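Local coordinates for GTP-binding protein (Pyrococcus horikoshii, PDB 1WXQ), which probably binds GTP as an Obg-type P-loop GTPase with a TGS domain, its cellular role being unknown, at residues 154-168 against 186-198. Residues are numbered along the deposited sequence; the frame is centred on the assembly and turned at random.
Sequences AKRIKLQKIKLESAI and MHKLNLPEDPTKW
Leu-164, in the first turn of helix 164-171, packs into the loop that leaves helix 179-188, within a small helical subdomain on the periphery of the Obg-type GTPase; the centre of the contact lies about 30 Å from the centre of the chain. Its two methyls divide the work. CD1 lies 3.7 Å from Pro-195 CB, while CD2 enters a pocket formed by Met-186, a selenomethionine, the carbonyls of Pro-192 and Glu-193, and the Trp-198 indole. CG of Leu-164 stands anti to the backbone N (chi1 179°), which sets CD1 against Pro-195 and CD2 against Met-186 and Trp-198. One turn on, Ile-168 CD1 reaches Trp-198 CH2 at 3.7 Å. The indole is fixed by a nearly straight bond within its own segment, Trp-198 NE1 to Pro-192 O (2.7 Å, 169°), and Phe-206 and Trp-150 meet it from elsewhere in the chain. Pro-195 also bears on Ala-154, CB to CB 3.6 Å, tying the end of helix 151-154 to the same apolar cluster.

On the far side of Pro-195 from Leu-164 the contact turns polar and looser, with the exposed Lys-158 and Lys-197. Lys-158 runs across the Asp-194 carboxylate and bends at its last torsion (chi4 112°), bringing NZ to OD2 in a salt bridge of 2.8 Å. Thr-196 OG1 meets Asp-194 OD1 at 2.7 Å, from above the carboxylate plane. An alanine in place of Asp-194 would probably leave Lys-158 NZ without its counter-charge, 4.4 Å from Lys-197 NZ, and Thr-196 OG1 without its carboxylate partner. Lys-158 NZ adds a weak bond to that same OG1.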
loop_
_atom_site.group_PDB
_atom_site.type_symbol
_atom_site.label_atom_id
_atom_site.label_comp_id
_atom_site.label_asym_id
_atom_site.label_seq_id
_atom_site.Cartn_x
_atom_site.Cartn_y
_atom_site.Cartn_z
ATOM N N ALA A 154 -4.087 31.394 -7.064
ATOM C CA ALA A 154 -2.866 32.002 -6.550
ATOM C C ALA A 154 -3.117 33.389 -5.947
ATOM O O ALA A 154 -2.423 33.843 -5.045
ATOM C CB ALA A 154 -1.866 32.108 -7.703
ATOM N N LYS A 155 -4.125 34.089 -6.503
ATOM C CA LYS A 155 -4.341 35.446 -6.036
ATOM C C LYS A 155 -5.405 35.509 -4.926
ATOM O O LYS A 155 -5.549 36.500 -4.224
ATOM C CB LYS A 155 -4.788 36.287 -7.226
ATOM C CG LYS A 155 -3.782 36.228 -8.375
ATOM C CD LYS A 155 -3.949 37.388 -9.351
ATOM C CE LYS A 155 -4.900 37.049 -10.503
ATOM N NZ LYS A 155 -4.397 37.645 -11.733
ATOM N N ARG A 156 -6.191 34.424 -4.784
ATOM C CA ARG A 156 -7.122 34.371 -3.657
ATOM C C ARG A 156 -6.422 33.995 -2.344
ATOM O O ARG A 156 -7.009 33.412 -1.442
ATOM C CB ARG A 156 -8.206 33.342 -3.983
ATOM C CG ARG A 156 -9.504 33.607 -3.221
ATOM C CD ARG A 156 -9.781 32.532 -2.163
ATOM N NE ARG A 156 -9.218 31.244 -2.578
ATOM C CZ ARG A 156 -9.623 30.148 -1.911
ATOM N NH1 ARG A 156 -10.503 30.256 -0.930
ATOM N NH2 ARG A 156 -9.132 28.951 -2.244
ATOM N N ILE A 157 -5.090 34.210 -2.418
ATOM C CA ILE A 157 -4.241 33.581 -1.408
ATOM C C ILE A 157 -2.948 34.367 -1.178
ATOM O O ILE A 157 -2.234 34.183 -0.203
ATOM C CB ILE A 157 -3.934 32.156 -1.868
ATOM C CG1 ILE A 157 -5.217 31.320 -1.840
ATOM C CG2 ILE A 157 -2.914 31.494 -0.918
ATOM C CD1 ILE A 157 -5.025 30.113 -2.606
ATOM N N LYS A 158 -2.636 35.240 -2.157
ATOM C CA LYS A 158 -1.483 36.116 -2.049
ATOM C C LYS A 158 -1.834 37.382 -1.278
ATOM O O LYS A 158 -0.987 38.058 -0.714
ATOM C CB LYS A 158 -1.023 36.472 -3.461
ATOM C CG LYS A 158 0.290 37.257 -3.464
ATOM C CD LYS A 158 0.406 38.191 -4.668
ATOM C CE LYS A 158 1.691 39.022 -4.644
ATOM N NZ LYS A 158 2.575 38.591 -5.726
ATOM N N LEU A 159 -3.137 37.715 -1.306
ATOM C CA LEU A 159 -3.603 38.868 -0.551
ATOM C C LEU A 159 -4.408 38.430 0.671
ATOM O O LEU A 159 -4.342 39.016 1.745
ATOM C CB LEU A 159 -4.486 39.718 -1.457
ATOM C CG LEU A 159 -5.046 40.950 -0.755
ATOM C CD1 LEU A 159 -5.921 41.804 -1.675
ATOM C CD2 LEU A 159 -5.919 40.582 0.444
ATOM N N GLN A 160 -5.229 37.380 0.468
ATOM C CA GLN A 160 -5.872 36.757 1.618
ATOM C C GLN A 160 -4.825 36.065 2.493
ATOM O O GLN A 160 -5.086 35.617 3.598
ATOM C CB GLN A 160 -6.902 35.742 1.112
ATOM C CG GLN A 160 -8.344 36.190 1.368
ATOM C CD GLN A 160 -9.300 35.092 0.958
ATOM O OE1 GLN A 160 -10.502 35.270 0.835
ATOM N NE2 GLN A 160 -8.706 33.900 0.767
ATOM N N LYS A 161 -3.607 35.948 1.925
ATOM C CA LYS A 161 -2.464 35.504 2.719
ATOM C C LYS A 161 -2.601 34.065 3.227
ATOM O O LYS A 161 -1.942 33.643 4.170
ATOM C CB LYS A 161 -2.331 36.445 3.917
ATOM C CG LYS A 161 -2.150 37.909 3.501
ATOM C CD LYS A 161 -0.744 38.199 2.972
ATOM C CE LYS A 161 -0.563 39.662 2.557
ATOM N NZ LYS A 161 0.797 39.869 2.063
ATOM N N ILE A 162 -3.513 33.302 2.597
ATOM C CA ILE A 162 -3.701 31.919 3.034
ATOM C C ILE A 162 -2.383 31.138 3.050
ATOM O O ILE A 162 -1.400 31.520 2.431
ATOM C CB ILE A 162 -4.701 31.253 2.087
ATOM C CG1 ILE A 162 -6.127 31.657 2.459
ATOM C CG2 ILE A 162 -4.599 29.720 2.215
ATOM C CD1 ILE A 162 -7.160 31.127 1.463
ATOM N N LYS A 163 -2.426 30.044 3.832
ATOM C CA LYS A 163 -1.298 29.140 3.882
ATOM C C LYS A 163 -1.305 28.205 2.665
ATOM O O LYS A 163 -2.245 27.450 2.449
ATOM C CB LYS A 163 -1.426 28.415 5.243
ATOM C CG LYS A 163 -0.182 27.646 5.699
ATOM C CD LYS A 163 0.836 28.545 6.444
ATOM C CE LYS A 163 1.666 27.756 7.459
ATOM N NZ LYS A 163 0.839 27.330 8.606
ATOM N N LEU A 164 -0.254 28.398 1.842
ATOM C CA LEU A 164 -0.228 27.771 0.522
ATOM C C LEU A 164 -0.379 26.248 0.584
ATOM O O LEU A 164 -1.267 25.661 -0.022
ATOM C CB LEU A 164 1.094 28.136 -0.150
ATOM C CG LEU A 164 1.229 27.516 -1.540
ATOM C CD1 LEU A 164 0.151 28.012 -2.506
ATOM C CD2 LEU A 164 2.573 27.824 -2.199
ATOM N N GLU A 165 0.398 25.690 1.509
ATOM C CA GLU A 165 0.239 24.280 1.852
ATOM C C GLU A 165 -1.203 23.877 2.160
ATOM O O GLU A 165 -1.708 22.912 1.591
ATOM C CB GLU A 165 1.144 23.904 3.030
ATOM C CG GLU A 165 1.484 25.051 3.960
ATOM C CD GLU A 165 2.630 25.909 3.442
ATOM O OE1 GLU A 165 3.752 25.364 3.297
ATOM O OE2 GLU A 165 2.413 27.122 3.188
ATOM N N SER A 166 -1.870 24.612 3.043
ATOM C CA SER A 166 -3.252 24.291 3.407
ATOM C C SER A 166 -4.226 24.436 2.253
ATOM O O SER A 166 -5.142 23.634 2.098
ATOM C CB SER A 166 -3.726 25.175 4.573
ATOM O OG SER A 166 -5.133 25.046 4.780
ATOM N N ALA A 167 -4.031 25.469 1.444
ATOM C CA ALA A 167 -4.914 25.712 0.307
ATOM C C ALA A 167 -4.787 24.627 -0.764
ATOM O O ALA A 167 -5.789 24.166 -1.312
ATOM C CB ALA A 167 -4.622 27.082 -0.293
ATOM N N ILE A 168 -3.560 24.235 -1.085
ATOM C CA ILE A 168 -3.382 23.181 -2.083
ATOM C C ILE A 168 -3.920 21.897 -1.460
ATOM O O ILE A 168 -4.682 21.159 -2.091
ATOM C CB ILE A 168 -1.895 22.997 -2.465
ATOM C CG1 ILE A 168 -1.388 24.235 -3.206
ATOM C CG2 ILE A 168 -1.730 21.768 -3.307
ATOM C CD1 ILE A 168 0.093 24.190 -3.541
HETATM N N MSE A 186 6.786 20.823 -1.909
HETATM C CA MSE A 186 7.198 22.183 -2.201
HETATM C C MSE A 186 8.633 22.412 -1.765
HETATM O O MSE A 186 9.457 22.941 -2.522
HETATM C CB MSE A 186 6.297 23.170 -1.475
HETATM C CG MSE A 186 4.909 23.260 -2.032
HETATM SE SE MSE A 186 3.958 24.654 -1.120
HETATM C CE MSE A 186 5.338 26.007 -1.113
ATOM N N HIS A 187 8.911 22.020 -0.525
ATOM C CA HIS A 187 10.232 22.180 0.066
ATOM C C HIS A 187 11.277 21.499 -0.798
ATOM O O HIS A 187 12.341 22.056 -1.052
ATOM C CB HIS A 187 10.229 21.592 1.487
ATOM C CG HIS A 187 11.562 21.624 2.172
ATOM N ND1 HIS A 187 12.543 20.685 1.939
ATOM C CD2 HIS A 187 12.078 22.489 3.078
ATOM C CE1 HIS A 187 13.605 20.969 2.672
ATOM N NE2 HIS A 187 13.349 22.061 3.372
ATOM N N LYS A 188 10.945 20.307 -1.273
ATOM C CA LYS A 188 11.844 19.514 -2.092
ATOM C C LYS A 188 12.154 20.092 -3.467
ATOM O O LYS A 188 13.213 19.821 -4.027
ATOM C CB LYS A 188 11.265 18.116 -2.251
ATOM C CG LYS A 188 12.160 17.141 -2.980
ATOM C CD LYS A 188 11.485 15.788 -3.079
ATOM C CE LYS A 188 12.283 14.844 -3.955
ATOM N NZ LYS A 188 11.711 13.469 -3.919
ATOM N N LEU A 189 11.233 20.876 -4.016
ATOM C CA LEU A 189 11.421 21.466 -5.335
ATOM C C LEU A 189 11.580 22.981 -5.254
ATOM O O LEU A 189 11.228 23.661 -6.232
ATOM C CB LEU A 189 10.226 21.128 -6.230
ATOM C CG LEU A 189 9.850 19.658 -6.432
ATOM C CD1 LEU A 189 8.521 19.562 -7.157
ATOM C CD2 LEU A 189 10.945 18.952 -7.226
ATOM N N ASN A 190 12.093 23.464 -4.126
ATOM C CA ASN A 190 12.318 24.894 -3.928
ATOM C C ASN A 190 11.184 25.738 -4.491
ATOM O O ASN A 190 11.401 26.692 -5.215
ATOM C CB ASN A 190 13.612 25.294 -4.644
ATOM C CG ASN A 190 14.810 24.774 -3.899
ATOM O OD1 ASN A 190 14.858 24.754 -2.677
ATOM N ND2 ASN A 190 15.845 24.427 -4.685
ATOM N N LEU A 191 9.942 25.349 -4.186
ATOM C CA LEU A 191 8.859 26.211 -4.646
ATOM C C LEU A 191 8.531 27.306 -3.627
ATOM O O LEU A 191 8.881 27.227 -2.456
ATOM C CB LEU A 191 7.626 25.339 -4.888
ATOM C CG LEU A 191 7.847 24.306 -5.994
ATOM C CD1 LEU A 191 6.863 23.137 -5.907
ATOM C CD2 LEU A 191 7.691 24.894 -7.397
ATOM N N PRO A 192 7.943 28.410 -4.146
ATOM C CA PRO A 192 7.670 29.601 -3.359
ATOM C C PRO A 192 6.308 29.524 -2.665
ATOM O O PRO A 192 5.384 28.875 -3.131
ATOM C CB PRO A 192 7.644 30.764 -4.346
ATOM C CG PRO A 192 7.259 30.202 -5.716
ATOM C CD PRO A 192 7.519 28.633 -5.523
ATOM N N GLU A 193 6.235 30.262 -1.564
ATOM C CA GLU A 193 4.999 30.376 -0.799
ATOM C C GLU A 193 3.985 31.223 -1.567
ATOM O O GLU A 193 2.772 31.111 -1.353
ATOM C CB GLU A 193 5.291 31.003 0.565
ATOM C CG GLU A 193 6.243 30.178 1.413
ATOM C CD GLU A 193 6.818 30.964 2.570
ATOM O OE1 GLU A 193 7.497 31.991 2.311
ATOM O OE2 GLU A 193 6.592 30.557 3.734
ATOM N N ASP A 194 4.480 32.075 -2.460
ATOM C CA ASP A 194 3.594 32.906 -3.270
ATOM C C ASP A 194 3.218 32.092 -4.498
ATOM O O ASP A 194 4.011 31.948 -5.416
ATOM C CB ASP A 194 4.304 34.191 -3.710
ATOM C CG ASP A 194 3.376 35.151 -4.440
ATOM O OD1 ASP A 194 2.240 34.747 -4.777
ATOM O OD2 ASP A 194 3.785 36.310 -4.680
ATOM N N PRO A 195 2.005 31.533 -4.526
ATOM C CA PRO A 195 1.621 30.743 -5.703
ATOM C C PRO A 195 1.718 31.481 -7.044
ATOM O O PRO A 195 2.120 30.896 -8.038
ATOM C CB PRO A 195 0.197 30.289 -5.374
ATOM C CG PRO A 195 -0.302 31.361 -4.413
ATOM C CD PRO A 195 0.906 31.613 -3.549
ATOM N N THR A 196 1.362 32.762 -7.069
ATOM C CA THR A 196 1.418 33.548 -8.305
ATOM C C THR A 196 2.776 33.453 -9.002
ATOM O O THR A 196 2.897 33.780 -10.187
ATOM C CB THR A 196 1.133 35.049 -8.051
ATOM O OG1 THR A 196 2.242 35.637 -7.345
ATOM C CG2 THR A 196 -0.157 35.222 -7.248
ATOM N N LYS A 197 3.797 33.028 -8.264
ATOM C CA LYS A 197 5.134 32.880 -8.830
ATOM C C LYS A 197 5.328 31.497 -9.483
ATOM O O LYS A 197 6.260 31.301 -10.256
ATOM C CB LYS A 197 6.199 33.083 -7.743
ATOM C CG LYS A 197 6.313 34.530 -7.297
ATOM C CD LYS A 197 5.664 35.513 -8.257
ATOM C CE LYS A 197 5.345 36.821 -7.539
ATOM N NZ LYS A 197 6.489 37.789 -7.518
ATOM N N TRP A 198 4.449 30.548 -9.162
ATOM C CA TRP A 198 4.517 29.191 -9.716
ATOM C C TRP A 198 4.289 29.150 -11.225
ATOM O O TRP A 198 3.346 29.772 -11.729
ATOM C CB TRP A 198 3.468 28.285 -9.049
ATOM C CG TRP A 198 3.825 27.841 -7.650
ATOM C CD1 TRP A 198 4.435 28.594 -6.682
ATOM C CD2 TRP A 198 3.560 26.560 -7.052
ATOM N NE1 TRP A 198 4.565 27.865 -5.528
ATOM C CE2 TRP A 198 4.036 26.616 -5.723
ATOM C CE3 TRP A 198 2.963 25.374 -7.509
ATOM C CZ2 TRP A 198 3.933 25.526 -4.840
ATOM C CZ3 TRP A 198 2.861 24.294 -6.635
ATOM C CH2 TRP A 198 3.344 24.381 -5.316
#